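Local coordinates for peptidoglycan recognition protein SA CG11709-PA (Drosophila melanogaster, PDB 1SXR) that recognises peptidoglycan of Gram-positive bacteria and thereby activates the Toll pathway of innate immunity, at residues 47-61 / 74-87. Sequence-based numbering, arbitrary orientation.
Sequences ECSGLLKCAEILQNM and ISYNFLIGNDGIVY. With EDO (1,2-ethanediol), chain D.
Asn-82, second residue of the type I turn Gly-81 to Gly-84 in the beta hairpin of strands 78-80 and 86-88, meets the loop before helix 50-67 through three weak hydrogen bonds. Asn-82 N donates to Cys-48 O (3.4 Å); in the conformers described, Asn-82 ND2 reaches Ser-49 OG and Glu-47 OE2. An amide suits this place because its two N-H groups can serve two acceptors; its plane stands 73° from the Glu-47 carboxylate, whose stronger partner is Lys-118, through OE1. A water accepts from Gly-50 N (3.2 Å), weakly from Asp-83 N, and gives the buried Tyr-87 OH a polar partner; glycine suits residue 50, with positive phi and Asp-83 OD2 close by. Tyr-87 offers flat faces to Leu-58 CD1, a CH-pi contact 3.8 Å from the ring centroid, and oppositely to Ile-85 CG2, with Leu-51 CD1 at the edge. Cys-54, joined to Cys-48 by a disulfide, sets CB 3.3 Å from Tyr-87 OH, its SG oblique to the ring in a sulfur-aromatic contact. With alanine in place of Tyr-87, Leu-58 would probably lose its aromatic platform and the water one of its partners. Met-61, extended through chi1 (-172°) and chi2, brings SD to Leu-79 CD2 (3.9 Å) and Ile-74 CD1; Met-61 and Ile-74 belong to segments inferred to bind peptidoglycan. Weak, water-assisted polar bonds and apolar packing imply that side-chain fit chiefly holds helix to hairpin in this amidase-2 domain.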
# COMPACT_ATOMS: atom_id res chain seq x y z
N GLU A 47 -9.30 10.51 -3.75
CA GLU A 47 -8.22 11.31 -4.36
C GLU A 47 -8.03 12.64 -3.61
O GLU A 47 -9.00 13.27 -3.23
CB GLU A 47 -8.44 11.54 -5.87
CG GLU A 47 -7.28 12.27 -6.56
CD GLU A 47 -7.36 12.30 -8.09
OE1 GLU A 47 -7.73 11.28 -8.70
OE2 GLU A 47 -7.03 13.37 -8.67
N CYS A 48 -6.78 13.00 -3.34
CA CYS A 48 -6.50 14.16 -2.50
C CYS A 48 -5.06 14.63 -2.70
O CYS A 48 -4.19 13.86 -3.09
CB CYS A 48 -6.79 13.80 -1.04
SG CYS A 48 -5.81 12.42 -0.38
N SER A 49 -4.82 15.92 -2.47
CA SER A 49 -3.50 16.49 -2.63
C SER A 49 -3.11 17.15 -1.32
O SER A 49 -3.75 18.12 -0.87
CB SER A 49 -3.48 17.55 -3.73
OG SER A 49 -3.98 17.04 -4.97
N GLY A 50 -2.08 16.61 -0.70
CA GLY A 50 -1.50 17.23 0.46
C GLY A 50 -2.16 16.78 1.74
O GLY A 50 -3.32 16.38 1.76
N LEU A 51 -1.41 16.92 2.82
CA LEU A 51 -1.85 16.42 4.11
C LEU A 51 -3.16 17.06 4.58
O LEU A 51 -4.01 16.39 5.13
CB LEU A 51 -0.75 16.64 5.15
CG LEU A 51 -0.99 16.25 6.61
CD1 LEU A 51 -1.33 14.79 6.77
CD2 LEU A 51 0.23 16.66 7.49
N LEU A 52 -3.32 18.37 4.37
CA LEU A 52 -4.52 19.02 4.87
C LEU A 52 -5.79 18.35 4.34
O LEU A 52 -6.72 18.09 5.09
CB LEU A 52 -4.53 20.50 4.49
CG LEU A 52 -3.92 21.43 5.53
CD1 LEU A 52 -4.40 22.82 5.27
CD2 LEU A 52 -4.26 21.00 6.97
N LYS A 53 -5.82 18.08 3.04
CA LYS A 53 -7.00 17.47 2.43
C LYS A 53 -7.03 15.96 2.71
O LYS A 53 -8.08 15.37 3.03
CB LYS A 53 -6.98 17.69 0.92
CG LYS A 53 -6.95 19.16 0.48
CD LYS A 53 -8.33 19.77 0.67
CE LYS A 53 -8.32 21.29 0.42
NZ LYS A 53 -7.75 21.67 -0.90
N CYS A 54 -5.87 15.33 2.60
CA CYS A 54 -5.84 13.88 2.70
C CYS A 54 -6.20 13.38 4.08
O CYS A 54 -6.70 12.27 4.24
CB CYS A 54 -4.50 13.27 2.26
SG CYS A 54 -4.22 13.37 0.46
N ALA A 55 -5.91 14.18 5.11
CA ALA A 55 -6.10 13.65 6.45
C ALA A 55 -7.54 13.20 6.71
O ALA A 55 -7.75 12.11 7.27
CB ALA A 55 -5.66 14.65 7.53
N GLU A 56 -8.53 14.01 6.34
CA GLU A 56 -9.91 13.64 6.65
C GLU A 56 -10.30 12.39 5.86
O GLU A 56 -11.01 11.48 6.35
CB GLU A 56 -10.88 14.77 6.35
CG GLU A 56 -12.26 14.49 6.94
CD GLU A 56 -13.28 15.55 6.58
OE1 GLU A 56 -12.86 16.69 6.28
OE2 GLU A 56 -14.49 15.24 6.61
N ILE A 57 -9.82 12.33 4.63
CA ILE A 57 -10.09 11.18 3.79
C ILE A 57 -9.53 9.92 4.43
O ILE A 57 -10.22 8.88 4.47
CB ILE A 57 -9.58 11.44 2.39
CG1 ILE A 57 -10.55 12.41 1.71
CG2 ILE A 57 -9.45 10.15 1.60
CD1 ILE A 57 -9.98 13.18 0.58
N LEU A 58 -8.31 10.00 4.96
CA LEU A 58 -7.69 8.83 5.55
C LEU A 58 -8.40 8.47 6.87
O LEU A 58 -8.55 7.30 7.21
CB LEU A 58 -6.20 9.09 5.80
CG LEU A 58 -5.40 9.22 4.51
CD1 LEU A 58 -4.01 9.84 4.84
CD2 LEU A 58 -5.26 7.85 3.79
N GLN A 59 -8.79 9.49 7.63
CA GLN A 59 -9.53 9.22 8.87
C GLN A 59 -10.81 8.43 8.62
O GLN A 59 -11.14 7.46 9.35
CB GLN A 59 -9.85 10.52 9.63
CG GLN A 59 -8.59 11.20 10.18
CD GLN A 59 -8.87 12.62 10.56
OE1 GLN A 59 -10.03 12.99 10.80
NE2 GLN A 59 -7.84 13.43 10.63
N ASN A 60 -11.55 8.83 7.59
CA ASN A 60 -12.80 8.13 7.29
C ASN A 60 -12.57 6.79 6.59
O ASN A 60 -13.33 5.82 6.80
CB ASN A 60 -13.72 9.06 6.52
CG ASN A 60 -14.24 10.16 7.40
OD1 ASN A 60 -14.73 9.90 8.50
ND2 ASN A 60 -14.11 11.39 6.95
N MET A 61 -11.50 6.70 5.79
CA MET A 61 -11.16 5.39 5.25
C MET A 61 -10.82 4.41 6.39
O MET A 61 -11.24 3.25 6.39
CB MET A 61 -9.99 5.49 4.26
CG MET A 61 -9.75 4.19 3.55
SD MET A 61 -8.36 4.28 2.40
CE MET A 61 -8.54 5.90 1.69
N ILE A 74 -6.51 0.64 8.93
CA ILE A 74 -6.53 0.83 7.48
C ILE A 74 -5.79 -0.34 6.81
O ILE A 74 -4.74 -0.81 7.30
CB ILE A 74 -5.94 2.21 7.11
CG1 ILE A 74 -6.39 2.65 5.72
CG2 ILE A 74 -4.49 2.34 7.42
CD1 ILE A 74 -6.44 4.17 5.62
N SER A 75 -6.35 -0.86 5.71
CA SER A 75 -5.92 -2.18 5.23
C SER A 75 -4.47 -2.18 4.72
O SER A 75 -3.73 -3.17 4.87
CB SER A 75 -6.84 -2.67 4.12
OG SER A 75 -6.70 -1.82 2.99
N TYR A 76 -4.09 -1.07 4.10
CA TYR A 76 -2.78 -0.97 3.42
C TYR A 76 -1.68 -0.65 4.40
O TYR A 76 -1.92 0.05 5.40
CB TYR A 76 -2.83 0.15 2.35
CG TYR A 76 -4.06 0.08 1.49
CD1 TYR A 76 -4.20 -0.91 0.52
CD2 TYR A 76 -5.07 0.99 1.66
CE1 TYR A 76 -5.36 -0.97 -0.26
CE2 TYR A 76 -6.21 0.95 0.88
CZ TYR A 76 -6.35 -0.03 -0.07
OH TYR A 76 -7.49 -0.09 -0.86
N ASN A 77 -0.45 -1.08 4.13
CA ASN A 77 0.66 -0.65 4.99
C ASN A 77 0.99 0.83 4.81
O ASN A 77 1.28 1.51 5.78
CB ASN A 77 1.89 -1.53 4.77
CG ASN A 77 1.66 -2.96 5.25
OD1 ASN A 77 1.21 -3.79 4.50
ND2 ASN A 77 1.91 -3.22 6.54
N PHE A 78 0.94 1.30 3.56
CA PHE A 78 1.18 2.73 3.21
C PHE A 78 0.25 3.17 2.12
O PHE A 78 -0.22 2.36 1.31
CB PHE A 78 2.62 2.91 2.70
CG PHE A 78 3.64 2.57 3.75
CD1 PHE A 78 3.89 3.48 4.78
CD2 PHE A 78 4.30 1.36 3.73
CE1 PHE A 78 4.81 3.16 5.80
CE2 PHE A 78 5.21 1.04 4.74
CZ PHE A 78 5.47 1.93 5.76
N LEU A 79 0.03 4.49 2.07
CA LEU A 79 -0.79 5.10 1.01
C LEU A 79 -0.03 6.30 0.45
O LEU A 79 0.70 6.94 1.19
CB LEU A 79 -2.17 5.56 1.52
CG LEU A 79 -3.07 4.50 2.17
CD1 LEU A 79 -2.86 4.44 3.71
CD2 LEU A 79 -4.52 4.72 1.82
N ILE A 80 -0.17 6.58 -0.83
CA ILE A 80 0.62 7.65 -1.44
C ILE A 80 -0.34 8.60 -2.15
O ILE A 80 -1.12 8.16 -3.00
CB ILE A 80 1.62 7.05 -2.42
CG1 ILE A 80 2.60 6.12 -1.69
CG2 ILE A 80 2.42 8.16 -3.09
CD1 ILE A 80 3.47 5.32 -2.60
N GLY A 81 -0.28 9.88 -1.78
CA GLY A 81 -1.16 10.89 -2.38
C GLY A 81 -0.55 11.57 -3.60
O GLY A 81 0.59 11.28 -3.98
N ASN A 82 -1.33 12.48 -4.20
CA ASN A 82 -1.01 13.14 -5.46
C ASN A 82 0.25 14.00 -5.35
O ASN A 82 0.97 14.18 -6.35
CB ASN A 82 -2.13 14.10 -5.88
CG ASN A 82 -3.34 13.43 -6.44
OD1 ASN A 82 -3.36 12.23 -6.67
ND2 ASN A 82 -4.40 14.22 -6.65
N ASP A 83 0.48 14.56 -4.16
CA ASP A 83 1.66 15.42 -3.94
C ASP A 83 2.89 14.58 -3.62
O ASP A 83 3.97 15.12 -3.39
CB ASP A 83 1.45 16.40 -2.77
CG ASP A 83 0.56 17.59 -3.12
OD1 ASP A 83 0.10 17.67 -4.29
OD2 ASP A 83 0.30 18.50 -2.30
N GLY A 84 2.73 13.26 -3.59
CA GLY A 84 3.87 12.40 -3.33
C GLY A 84 4.14 12.15 -1.85
O GLY A 84 5.18 11.57 -1.51
N ILE A 85 3.22 12.57 -0.99
CA ILE A 85 3.34 12.26 0.44
C ILE A 85 3.02 10.79 0.67
O ILE A 85 2.05 10.24 0.11
CB ILE A 85 2.41 13.12 1.27
CG1 ILE A 85 2.82 14.58 1.19
CG2 ILE A 85 2.37 12.64 2.74
CD1 ILE A 85 1.87 15.47 1.92
N VAL A 86 3.85 10.16 1.49
CA VAL A 86 3.63 8.79 1.90
C VAL A 86 2.98 8.81 3.27
O VAL A 86 3.53 9.37 4.21
CB VAL A 86 4.95 8.01 1.97
CG1 VAL A 86 4.72 6.60 2.53
CG2 VAL A 86 5.61 7.94 0.57
N TYR A 87 1.78 8.22 3.37
CA TYR A 87 1.05 8.19 4.64
C TYR A 87 1.18 6.80 5.26
O TYR A 87 1.02 5.79 4.57
CB TYR A 87 -0.44 8.49 4.41
CG TYR A 87 -0.66 9.84 3.79
CD1 TYR A 87 -0.77 10.99 4.59
CD2 TYR A 87 -0.72 9.99 2.40
CE1 TYR A 87 -0.97 12.26 4.03
CE2 TYR A 87 -0.93 11.25 1.83
CZ TYR A 87 -1.04 12.36 2.64
OH TYR A 87 -1.22 13.59 2.05
C1 EDO D . -10.62 -2.54 1.55
O1 EDO D . -10.92 -3.91 1.22
C2 EDO D . -9.32 -2.11 0.88
O2 EDO D . -8.29 -3.08 1.12
O HOH W 1 -0.36 13.88 -0.96